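Local structure of nucleoprotein (Schmallenberg virus, 4JNG) at residues E149-D153 against K179-Y185; V161-H165 against A204-G209; F37-R41 against E117-V123. The protein encapsidates the viral RNA genome, protecting it from nucleases and forming the helical nucleocapsid that serves as template for transcription and replication. All blocks are in the same frame, centred on the assembly; numbering follows the deposited sequence.

Overall arrangement
Interactions 1 and 2 adjoin one another, their centres about 14 Å apart, and alternate along the chain: helix 158-168, which supplies 161-165, is followed by helix 177-181, whose end opens 179-185. The two meet where V180 CG1 packs against E163 OE2, 3.5 Å away. Interaction 3 closes earlier in the sequence, before either of them opens; its centre is about 25 Å from both, and it lies across the chain's centre from interaction 1. The contacts differ in their distance from the RNA. Interaction 1 holds its phosphates directly, interaction 2 is a buried helix pair whose nearest atom is about 6 Å from the nucleic acid, and interaction 3 touches a base through V123.

Interaction 1: residues E149-D153 against K179-Y185; sequences EMFLD and KVLRQRY. With nucleotides of chain A.
K179 leaves its backbone with CG trans to N (chi1 -167°) and bends only at chi4, running its methylene chain across the carboxylate of E149 at about a right angle, so that E149 OE2 lies 3.4 Å from K179 CE. The E149 chain reaches this place by folding back at chi2 (-71°), while its CB rests against V180 CG2. The ammonium itself turns to the RNA: K179 NZ donates to OP1 of U23 of chain A, at 2.7 Å, and to OP2 of U24 of chain A. R182 adds a bond from NE to OP2 of U23. K179 and R182, both RNA-binding residues, thus hold neighbouring phosphates in the RNA groove of the orthobunyavirus nucleoprotein fold. Q183 serves both sides. Its CG packs 3.3 Å from E149 O, and its NE2 donates to O3' of U22 of chain A at 2.9 Å and to K179 O at 3.2 Å, the latter from above the carbonyl plane; R182 N reaches the same oxygen from the opposite face. Farther along, Y185 CE1 approaches D153 CA to 3.5 Å. A water accepts from D153 N and donates to R184 O, while the R184 guanidinium lies with one face over U22 C5.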
loop_
_atom_site.group_PDB
_atom_site.type_symbol
_atom_site.label_atom_id
_atom_site.label_comp_id
_atom_site.label_asym_id
_atom_site.label_seq_id
_atom_site.Cartn_x
_atom_site.Cartn_y
_atom_site.Cartn_z
ATOM N N GLU B 149 -11.579 -22.011 15.821
ATOM C CA GLU B 149 -12.726 -22.359 14.957
ATOM C C GLU B 149 -12.688 -23.797 14.396
ATOM O O GLU B 149 -13.704 -24.321 13.938
ATOM C CB GLU B 149 -12.891 -21.320 13.834
ATOM C CG GLU B 149 -11.919 -21.426 12.665
ATOM C CD GLU B 149 -10.490 -21.021 12.989
ATOM O OE1 GLU B 149 -10.230 -20.312 13.994
ATOM O OE2 GLU B 149 -9.613 -21.427 12.208
ATOM N N MET B 150 -11.520 -24.433 14.442
ATOM C CA MET B 150 -11.397 -25.858 14.145
ATOM C C MET B 150 -12.080 -26.766 15.190
ATOM O O MET B 150 -12.238 -27.966 14.949
ATOM C CB MET B 150 -9.920 -26.261 14.107
ATOM C CG MET B 150 -9.061 -25.591 13.055
ATOM S SD MET B 150 -7.433 -26.378 12.999
ATOM C CE MET B 150 -6.574 -25.641 14.380
ATOM N N PHE B 151 -12.454 -26.215 16.347
ATOM C CA PHE B 151 -13.054 -27.001 17.422
ATOM C C PHE B 151 -14.295 -26.315 17.987
ATOM O O PHE B 151 -14.345 -25.955 19.163
ATOM C CB PHE B 151 -12.019 -27.231 18.540
ATOM C CG PHE B 151 -10.714 -27.784 18.048
ATOM C CD1 PHE B 151 -10.637 -29.081 17.567
ATOM C CD2 PHE B 151 -9.567 -27.006 18.052
ATOM C CE1 PHE B 151 -9.441 -29.593 17.096
ATOM C CE2 PHE B 151 -8.366 -27.511 17.592
ATOM C CZ PHE B 151 -8.306 -28.806 17.106
ATOM N N LEU B 152 -15.310 -26.138 17.147
ATOM C CA LEU B 152 -16.577 -25.556 17.601
ATOM C C LEU B 152 -17.189 -26.333 18.790
ATOM O O LEU B 152 -17.750 -25.727 19.700
ATOM C CB LEU B 152 -17.565 -25.444 16.426
ATOM C CG LEU B 152 -17.644 -24.146 15.591
ATOM C CD1 LEU B 152 -16.588 -23.090 15.888
ATOM C CD2 LEU B 152 -17.650 -24.475 14.104
ATOM N N ASP B 153 -17.043 -27.657 18.805
ATOM C CA ASP B 153 -17.548 -28.487 19.909
ATOM C C ASP B 153 -16.880 -28.156 21.252
ATOM O O ASP B 153 -17.563 -27.977 22.268
ATOM C CB ASP B 153 -17.358 -29.977 19.580
ATOM C CG ASP B 153 -17.856 -30.903 20.689
ATOM O OD1 ASP B 153 -17.252 -30.919 21.786
ATOM O OD2 ASP B 153 -18.839 -31.636 20.457
ATOM N N LYS B 179 -13.786 -19.849 6.438
ATOM C CA LYS B 179 -13.295 -21.080 7.049
ATOM C C LYS B 179 -14.268 -21.660 8.060
ATOM O O LYS B 179 -14.610 -22.847 7.995
ATOM C CB LYS B 179 -11.934 -20.868 7.729
ATOM C CG LYS B 179 -11.272 -22.190 8.091
ATOM C CD LYS B 179 -9.899 -22.029 8.720
ATOM C CE LYS B 179 -9.462 -23.315 9.419
ATOM N NZ LYS B 179 -9.336 -24.492 8.518
ATOM N N VAL B 180 -14.699 -20.831 9.001
ATOM C CA VAL B 180 -15.527 -21.303 10.103
ATOM C C VAL B 180 -16.844 -21.887 9.601
ATOM O O VAL B 180 -17.323 -22.898 10.118
ATOM C CB VAL B 180 -15.763 -20.203 11.175
ATOM C CG1 VAL B 180 -16.615 -19.059 10.641
ATOM C CG2 VAL B 180 -16.389 -20.806 12.425
ATOM N N LEU B 181 -17.400 -21.285 8.554
ATOM C CA LEU B 181 -18.690 -21.719 8.044
ATOM C C LEU B 181 -18.660 -23.113 7.424
ATOM O O LEU B 181 -19.717 -23.735 7.278
ATOM C CB LEU B 181 -19.264 -20.669 7.091
ATOM C CG LEU B 181 -19.584 -19.385 7.870
ATOM C CD1 LEU B 181 -19.831 -18.213 6.936
ATOM C CD2 LEU B 181 -20.765 -19.598 8.808
ATOM N N ARG B 182 -17.470 -23.624 7.092
ATOM C CA ARG B 182 -17.363 -25.015 6.638
ATOM C C ARG B 182 -16.693 -25.976 7.624
ATOM O O ARG B 182 -16.447 -27.134 7.288
ATOM C CB ARG B 182 -16.727 -25.116 5.247
ATOM C CG ARG B 182 -15.443 -24.354 5.001
ATOM C CD ARG B 182 -14.964 -24.679 3.590
ATOM N NE ARG B 182 -13.607 -24.195 3.333
ATOM C CZ ARG B 182 -13.289 -23.146 2.577
ATOM N NH1 ARG B 182 -14.227 -22.427 1.961
ATOM N NH2 ARG B 182 -12.013 -22.818 2.427
ATOM N N GLN B 183 -16.442 -25.517 8.847
ATOM C CA GLN B 183 -16.008 -26.417 9.908
ATOM C C GLN B 183 -17.199 -27.231 10.377
ATOM O O GLN B 183 -18.346 -26.799 10.226
ATOM C CB GLN B 183 -15.408 -25.631 11.077
ATOM C CG GLN B 183 -14.171 -24.845 10.693
ATOM C CD GLN B 183 -13.140 -25.715 9.995
ATOM O OE1 GLN B 183 -12.701 -26.731 10.540
ATOM N NE2 GLN B 183 -12.762 -25.334 8.781
ATOM N N ARG B 184 -16.933 -28.413 10.925
ATOM C CA ARG B 184 -18.001 -29.234 11.485
ATOM C C ARG B 184 -18.031 -29.184 13.011
ATOM O O ARG B 184 -17.104 -28.682 13.654
ATOM C CB ARG B 184 -17.977 -30.677 10.960
ATOM C CG ARG B 184 -16.635 -31.379 10.867
ATOM C CD ARG B 184 -16.764 -32.608 9.972
ATOM N NE ARG B 184 -17.019 -32.236 8.580
ATOM C CZ ARG B 184 -17.125 -33.095 7.567
ATOM N NH1 ARG B 184 -16.992 -34.404 7.764
ATOM N NH2 ARG B 184 -17.363 -32.639 6.340
ATOM N N TYR B 185 -19.128 -29.684 13.569
ATOM C CA TYR B 185 -19.371 -29.646 15.000
ATOM C C TYR B 185 -19.459 -31.071 15.525
ATOM O O TYR B 185 -20.442 -31.767 15.277
ATOM C CB TYR B 185 -20.666 -28.878 15.283
ATOM C CG TYR B 185 -21.068 -28.849 16.739
ATOM C CD1 TYR B 185 -20.482 -27.952 17.628
ATOM C CD2 TYR B 185 -22.037 -29.718 17.229
ATOM C CE1 TYR B 185 -20.847 -27.924 18.964
ATOM C CE2 TYR B 185 -22.408 -29.697 18.564
ATOM C CZ TYR B 185 -21.810 -28.799 19.426
ATOM O OH TYR B 185 -22.181 -28.780 20.749
ATOM P P U A 22 -14.538 -30.139 2.780
ATOM O OP1 U A 22 -14.490 -31.603 2.555
ATOM O OP2 U A 22 -15.732 -29.360 2.361
ATOM O "O5'" U A 22 -14.266 -29.882 4.328
ATOM C "C5'" U A 22 -14.562 -28.612 4.927
ATOM C "C4'" U A 22 -13.842 -28.486 6.247
ATOM O "O4'" U A 22 -14.177 -29.610 7.093
ATOM C "C3'" U A 22 -12.317 -28.446 6.167
ATOM O "O3'" U A 22 -11.897 -27.221 6.736
ATOM C "C2'" U A 22 -11.851 -29.674 6.952
ATOM O "O2'" U A 22 -10.684 -29.472 7.728
ATOM C "C1'" U A 22 -13.051 -29.954 7.855
ATOM N N1 U A 22 -13.170 -31.365 8.243
ATOM C C2 U A 22 -13.262 -31.663 9.591
ATOM O O2 U A 22 -13.263 -30.810 10.461
ATOM N N3 U A 22 -13.367 -33.000 9.877
ATOM C C4 U A 22 -13.383 -34.048 8.982
ATOM O O4 U A 22 -13.479 -35.202 9.402
ATOM C C5 U A 22 -13.284 -33.658 7.609
ATOM C C6 U A 22 -13.183 -32.362 7.294
ATOM P P U A 23 -11.190 -26.142 5.830
ATOM O OP1 U A 23 -11.172 -24.861 6.559
ATOM O OP2 U A 23 -11.800 -26.196 4.480
ATOM O "O5'" U A 23 -9.703 -26.691 5.796
ATOM C "C5'" U A 23 -8.972 -26.487 4.616
ATOM C "C4'" U A 23 -7.607 -27.103 4.701
ATOM O "O4'" U A 23 -7.385 -27.773 3.431
ATOM C "C3'" U A 23 -6.473 -26.090 4.861
ATOM O "O3'" U A 23 -5.888 -26.078 6.171
ATOM C "C2'" U A 23 -5.484 -26.491 3.768
ATOM O "O2'" U A 23 -4.559 -27.482 4.154
ATOM C "C1'" U A 23 -6.417 -27.058 2.701
ATOM N N1 U A 23 -7.079 -26.023 1.888
ATOM C C2 U A 23 -6.282 -25.328 1.000
ATOM O O2 U A 23 -5.093 -25.552 0.864
ATOM N N3 U A 23 -6.936 -24.368 0.266
ATOM C C4 U A 23 -8.272 -24.038 0.326
ATOM O O4 U A 23 -8.710 -23.144 -0.401
ATOM C C5 U A 23 -9.030 -24.798 1.271
ATOM C C6 U A 23 -8.424 -25.744 1.998
ATOM P P U A 24 -5.691 -24.696 6.966
ATOM O OP1 U A 24 -4.947 -24.989 8.241
ATOM O OP2 U A 24 -6.997 -24.002 7.032
ATOM O "O5'" U A 24 -4.749 -23.837 6.018
ATOM C "C5'" U A 24 -3.476 -24.320 5.569
ATOM C "C4'" U A 24 -2.918 -23.390 4.522
ATOM O "O4'" U A 24 -3.655 -23.550 3.276
ATOM C "C3'" U A 24 -3.028 -21.904 4.828
ATOM O "O3'" U A 24 -1.988 -21.457 5.680
ATOM C "C2'" U A 24 -2.943 -21.298 3.433
ATOM O "O2'" U A 24 -1.644 -21.250 2.875
ATOM C "C1'" U A 24 -3.778 -22.293 2.630
ATOM N N1 U A 24 -5.204 -21.945 2.543
ATOM C C2 U A 24 -5.567 -20.984 1.618
ATOM O O2 U A 24 -4.760 -20.416 0.903
ATOM N N3 U A 24 -6.911 -20.704 1.573
ATOM C C4 U A 24 -7.907 -21.277 2.336
ATOM O O4 U A 24 -9.075 -20.919 2.176
ATOM C C5 U A 24 -7.450 -22.260 3.270
ATOM C C6 U A 24 -6.146 -22.551 3.342
HETATM O O HOH W 1 -16.347 -29.605 16.720
#

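Interaction 2: residues V161-H165 against A204-G209; sequences VIEMH and AFNSVG
The carbonyl oxygen of F205 is gripped twice, by G209 N, four residues on, and by the imidazole of H165 across the contact. H165 NE2 donates to F205 O over 2.9 Å at 159°, with the oxygen nearly in the imidazole plane and the nitrogen tilted slightly from the carbonyl plane. The F205 side chain starts out opposite its own N and swings back beneath the imidazole. There the phenyl ring forms an offset stack, the centroids of F205 and H165 being 4.1 Å apart and the planes only 11° from parallel. V208 CG1 approaches the imidazole obliquely, 3.5 Å from H165 CD2. V161 drives its branches into the same seam, CG1 beside F205 CB and CG2 against V208 CG2 at 3.6 Å. M164 meets the phenyl edge through CB, and its sulfur makes an oblique Met-aromatic contact, 5.2 Å from SD to the F205 centroid. R223 and Q227 of a second subunit pack on M164 and F205. The helical segments cross at -55°, their axes 9.4 Å apart; Y158 and L168 of helix 158-168 extend the packing on helix 198-209, and M177 of helix 177-181 meets M164.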
loop_
_atom_site.group_PDB
_atom_site.type_symbol
_atom_site.label_atom_id
_atom_site.label_comp_id
_atom_site.label_asym_id
_atom_site.label_seq_id
_atom_site.Cartn_x
_atom_site.Cartn_y
_atom_site.Cartn_z
ATOM N N VAL B 161 -19.506 -17.443 16.517
ATOM C CA VAL B 161 -20.297 -16.244 16.806
ATOM C C VAL B 161 -19.404 -15.025 17.055
ATOM O O VAL B 161 -19.788 -13.905 16.724
ATOM C CB VAL B 161 -21.306 -16.455 17.964
ATOM C CG1 VAL B 161 -22.215 -17.641 17.667
ATOM C CG2 VAL B 161 -20.611 -16.634 19.312
ATOM N N ILE B 162 -18.215 -15.240 17.620
ATOM C CA ILE B 162 -17.209 -14.171 17.736
ATOM C C ILE B 162 -16.891 -13.560 16.364
ATOM O O ILE B 162 -16.624 -12.361 16.253
ATOM C CB ILE B 162 -15.900 -14.678 18.379
ATOM C CG1 ILE B 162 -16.090 -14.885 19.891
ATOM C CG2 ILE B 162 -14.757 -13.687 18.147
ATOM C CD1 ILE B 162 -14.973 -15.666 20.562
ATOM N N GLU B 163 -16.903 -14.394 15.330
ATOM C CA GLU B 163 -16.611 -13.931 13.979
ATOM C C GLU B 163 -17.816 -13.214 13.379
ATOM O O GLU B 163 -17.660 -12.187 12.716
ATOM C CB GLU B 163 -16.179 -15.095 13.095
ATOM C CG GLU B 163 -15.018 -14.751 12.180
ATOM C CD GLU B 163 -13.938 -15.817 12.188
ATOM O OE1 GLU B 163 -12.974 -15.676 12.969
ATOM O OE2 GLU B 163 -14.060 -16.795 11.422
ATOM N N MET B 164 -19.013 -13.752 13.617
ATOM C CA MET B 164 -20.244 -13.080 13.209
ATOM C C MET B 164 -20.247 -11.661 13.763
ATOM O O MET B 164 -20.373 -10.699 13.007
ATOM C CB MET B 164 -21.488 -13.844 13.687
ATOM C CG MET B 164 -21.884 -15.008 12.792
ATOM S SD MET B 164 -23.315 -15.919 13.408
ATOM C CE MET B 164 -23.544 -17.120 12.102
ATOM N N HIS B 165 -20.072 -11.541 15.079
ATOM C CA HIS B 165 -20.001 -10.237 15.738
ATOM C C HIS B 165 -18.911 -9.334 15.155
ATOM O O HIS B 165 -19.072 -8.116 15.134
ATOM C CB HIS B 165 -19.796 -10.395 17.253
ATOM C CG HIS B 165 -21.022 -10.854 17.981
ATOM N ND1 HIS B 165 -22.149 -10.071 18.104
ATOM C CD2 HIS B 165 -21.299 -12.014 18.624
ATOM C CE1 HIS B 165 -23.068 -10.728 18.790
ATOM N NE2 HIS B 165 -22.577 -11.909 19.119
ATOM N N ALA B 204 -25.184 -18.955 22.454
ATOM C CA ALA B 204 -23.789 -18.489 22.510
ATOM C C ALA B 204 -23.582 -17.135 21.810
ATOM O O ALA B 204 -22.771 -16.316 22.260
ATOM C CB ALA B 204 -22.854 -19.535 21.921
ATOM N N PHE B 205 -24.305 -16.910 20.712
ATOM C CA PHE B 205 -24.321 -15.607 20.043
ATOM C C PHE B 205 -24.753 -14.516 21.027
ATOM O O PHE B 205 -24.165 -13.429 21.065
ATOM C CB PHE B 205 -25.275 -15.643 18.840
ATOM C CG PHE B 205 -25.326 -14.355 18.058
ATOM C CD1 PHE B 205 -24.304 -14.020 17.176
ATOM C CD2 PHE B 205 -26.398 -13.479 18.195
ATOM C CE1 PHE B 205 -24.344 -12.838 16.455
ATOM C CE2 PHE B 205 -26.445 -12.295 17.471
ATOM C CZ PHE B 205 -25.416 -11.974 16.602
ATOM N N ASN B 206 -25.784 -14.831 21.815
ATOM C CA ASN B 206 -26.293 -13.962 22.875
ATOM C C ASN B 206 -25.256 -13.735 23.981
ATOM O O ASN B 206 -25.055 -12.602 24.427
ATOM C CB ASN B 206 -27.579 -14.567 23.462
ATOM C CG ASN B 206 -28.306 -13.619 24.397
ATOM O OD1 ASN B 206 -28.565 -12.466 24.052
ATOM N ND2 ASN B 206 -28.653 -14.104 25.586
ATOM N N SER B 207 -24.596 -14.810 24.410
ATOM C CA SER B 207 -23.541 -14.724 25.435
ATOM C C SER B 207 -22.445 -13.732 25.048
ATOM O O SER B 207 -22.103 -12.844 25.830
ATOM C CB SER B 207 -22.927 -16.102 25.701
ATOM O OG SER B 207 -23.748 -16.859 26.574
ATOM N N VAL B 208 -21.916 -13.879 23.834
ATOM C CA VAL B 208 -20.908 -12.952 23.306
ATOM C C VAL B 208 -21.537 -11.598 23.021
ATOM O O VAL B 208 -20.872 -10.570 23.115
ATOM C CB VAL B 208 -20.246 -13.476 22.009
ATOM C CG1 VAL B 208 -19.240 -12.467 21.459
ATOM C CG2 VAL B 208 -19.558 -14.804 22.272
ATOM N N GLY B 209 -22.819 -11.608 22.666
ATOM C CA GLY B 209 -23.558 -10.378 22.395
ATOM C C GLY B 209 -23.734 -9.473 23.604
ATOM O O GLY B 209 -24.029 -8.284 23.453
#

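Interaction 3: residues F37-R41 against E117-V123; sequences FGVAR and EASAQIV. With nucleotides of chain A.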
loop_
_atom_site.group_PDB
_atom_site.type_symbol
_atom_site.label_atom_id
_atom_site.label_comp_id
_atom_site.label_asym_id
_atom_site.label_seq_id
_atom_site.Cartn_x
_atom_site.Cartn_y
_atom_site.Cartn_z
ATOM N N PHE B 37 1.867 -24.304 30.732
ATOM C CA PHE B 37 1.225 -23.007 30.551
ATOM C C PHE B 37 2.194 -21.862 30.265
ATOM O O PHE B 37 1.794 -20.854 29.690
ATOM C CB PHE B 37 0.353 -22.656 31.764
ATOM C CG PHE B 37 -0.815 -23.586 31.982
ATOM C CD1 PHE B 37 -1.298 -24.404 30.972
ATOM C CD2 PHE B 37 -1.458 -23.611 33.210
ATOM C CE1 PHE B 37 -2.379 -25.238 31.185
ATOM C CE2 PHE B 37 -2.540 -24.446 33.425
ATOM C CZ PHE B 37 -3.002 -25.259 32.414
ATOM N N GLY B 38 3.453 -22.000 30.674
ATOM C CA GLY B 38 4.480 -21.007 30.338
ATOM C C GLY B 38 4.779 -21.024 28.849
ATOM O O GLY B 38 4.979 -19.978 28.223
ATOM N N VAL B 39 4.823 -22.223 28.283
ATOM C CA VAL B 39 5.088 -22.379 26.861
ATOM C C VAL B 39 3.938 -21.774 26.055
ATOM O O VAL B 39 4.177 -21.061 25.076
ATOM C CB VAL B 39 5.303 -23.860 26.483
ATOM C CG1 VAL B 39 5.402 -24.027 24.979
ATOM C CG2 VAL B 39 6.562 -24.392 27.153
ATOM N N ALA B 40 2.699 -22.034 26.472
ATOM C CA ALA B 40 1.539 -21.459 25.781
ATOM C C ALA B 40 1.460 -19.955 26.027
ATOM O O ALA B 40 1.040 -19.206 25.150
ATOM C CB ALA B 40 0.248 -22.139 26.208
ATOM N N ARG B 41 1.870 -19.516 27.214
ATOM C CA ARG B 41 1.889 -18.088 27.523
ATOM C C ARG B 41 2.765 -17.323 26.536
ATOM O O ARG B 41 2.417 -16.232 26.094
ATOM C CB ARG B 41 2.411 -17.847 28.943
ATOM C CG ARG B 41 2.783 -16.396 29.195
ATOM C CD ARG B 41 3.451 -16.167 30.542
ATOM N NE ARG B 41 3.855 -14.770 30.615
ATOM C CZ ARG B 41 3.044 -13.758 30.902
ATOM N NH1 ARG B 41 1.757 -13.957 31.184
ATOM N NH2 ARG B 41 3.532 -12.528 30.917
ATOM N N GLU B 117 -4.428 -21.774 37.580
ATOM C CA GLU B 117 -3.077 -21.428 37.100
ATOM C C GLU B 117 -3.077 -20.919 35.649
ATOM O O GLU B 117 -2.390 -19.939 35.340
ATOM C CB GLU B 117 -2.046 -22.553 37.306
ATOM C CG GLU B 117 -2.484 -23.971 36.982
ATOM C CD GLU B 117 -1.416 -25.006 37.314
ATOM O OE1 GLU B 117 -1.654 -26.213 37.097
ATOM O OE2 GLU B 117 -0.335 -24.621 37.804
ATOM N N ALA B 118 -3.848 -21.550 34.765
ATOM C CA ALA B 118 -3.960 -21.040 33.391
ATOM C C ALA B 118 -4.390 -19.584 33.440
ATOM O O ALA B 118 -3.799 -18.739 32.784
ATOM C CB ALA B 118 -4.948 -21.851 32.573
ATOM N N SER B 119 -5.390 -19.297 34.269
ATOM C CA SER B 119 -5.940 -17.944 34.394
ATOM C C SER B 119 -4.920 -16.910 34.883
ATOM O O SER B 119 -5.030 -15.730 34.546
ATOM C CB SER B 119 -7.185 -17.946 35.293
ATOM O OG SER B 119 -6.850 -18.103 36.668
ATOM N N ALA B 120 -3.925 -17.351 35.651
ATOM C CA ALA B 120 -2.902 -16.448 36.177
ATOM C C ALA B 120 -1.689 -16.285 35.260
ATOM O O ALA B 120 -0.993 -15.278 35.347
ATOM C CB ALA B 120 -2.465 -16.895 37.567
ATOM N N GLN B 121 -1.451 -17.251 34.372
ATOM C CA GLN B 121 -0.289 -17.217 33.473
ATOM C C GLN B 121 -0.593 -16.803 32.027
ATOM O O GLN B 121 0.191 -16.075 31.419
ATOM C CB GLN B 121 0.375 -18.587 33.429
ATOM C CG GLN B 121 1.103 -18.990 34.688
ATOM C CD GLN B 121 1.604 -20.406 34.575
ATOM O OE1 GLN B 121 0.886 -21.355 34.886
ATOM N NE2 GLN B 121 2.829 -20.560 34.095
ATOM N N ILE B 122 -1.716 -17.264 31.482
ATOM C CA ILE B 122 -1.985 -17.139 30.035
ATOM C C ILE B 122 -2.837 -15.930 29.647
ATOM O O ILE B 122 -3.909 -15.686 30.215
ATOM C CB ILE B 122 -2.615 -18.433 29.481
ATOM C CG1 ILE B 122 -1.650 -19.600 29.697
ATOM C CG2 ILE B 122 -2.946 -18.300 27.995
ATOM C CD1 ILE B 122 -2.287 -20.956 29.530
ATOM N N VAL B 123 -2.352 -15.201 28.642
ATOM C CA VAL B 123 -2.970 -13.979 28.170
ATOM C C VAL B 123 -3.399 -14.151 26.713
ATOM O O VAL B 123 -2.609 -14.564 25.877
ATOM C CB VAL B 123 -1.983 -12.802 28.293
ATOM C CG1 VAL B 123 -2.674 -11.497 27.968
ATOM C CG2 VAL B 123 -1.407 -12.736 29.705
ATOM P P U A 30 -2.075 -5.356 22.371
ATOM O OP1 U A 30 -2.553 -4.134 21.678
ATOM O OP2 U A 30 -0.625 -5.531 22.648
ATOM O "O5'" U A 30 -2.877 -5.477 23.742
ATOM C "C5'" U A 30 -3.358 -6.759 24.162
ATOM C "C4'" U A 30 -3.785 -6.769 25.612
ATOM O "O4'" U A 30 -3.415 -8.057 26.182
ATOM C "C3'" U A 30 -3.173 -5.721 26.539
ATOM O "O3'" U A 30 -3.981 -4.546 26.613
ATOM C "C2'" U A 30 -3.175 -6.445 27.880
ATOM O "O2'" U A 30 -4.431 -6.421 28.526
ATOM C "C1'" U A 30 -2.830 -7.870 27.456
ATOM N N1 U A 30 -1.384 -8.119 27.353
ATOM C C2 U A 30 -0.726 -8.536 28.494
ATOM O O2 U A 30 -1.294 -8.714 29.558
ATOM N N3 U A 30 0.619 -8.752 28.338
ATOM C C4 U A 30 1.364 -8.589 27.190
ATOM O O4 U A 30 2.573 -8.822 27.215
ATOM C C5 U A 30 0.615 -8.144 26.055
ATOM C C6 U A 30 -0.701 -7.930 26.172
#
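F37 presents its phenyl ring to helix 112-121 in two ways, face and edge. A118 CB sits over one face, 4.0 Å from the F37 centroid, in a CH-pi contact, whereas E117 CG and Q121 OE1 come to the rim near the ring plane. The E117 carboxylate stands almost perpendicular to that ring (84°), and Q121 crosses F37 at about a right angle, with OE1 3.4 Å from F37 CB. I122 approaches obliquely, its CD1 3.9 Å from F37 CB. R41 behaves differently: a chain extended from chi1 (165°) onward lays its aliphatic part along Q121 O before NH1 closes on that oxygen at 2.6 Å. The bond is made at the guanidinium edge, the oxygen lying in its plane. V123 lies beside R41 and points the same way, its CG2 near NH1, while CG1 touches O2 of U30 of chain A at 3.5 Å. R41 NH2 bonds to Q12 OE1 of the third subunit, an RNA-binding residue. I104, T107 and C108 of helix 93-110 pack on this side. Segments 37-41 and 117-121, crossing at -35° and joined by an arginine that bonds to the last carbonyl of helix 112-121, are consistent with the N-terminal arm exchange that links subunits in the tetramer.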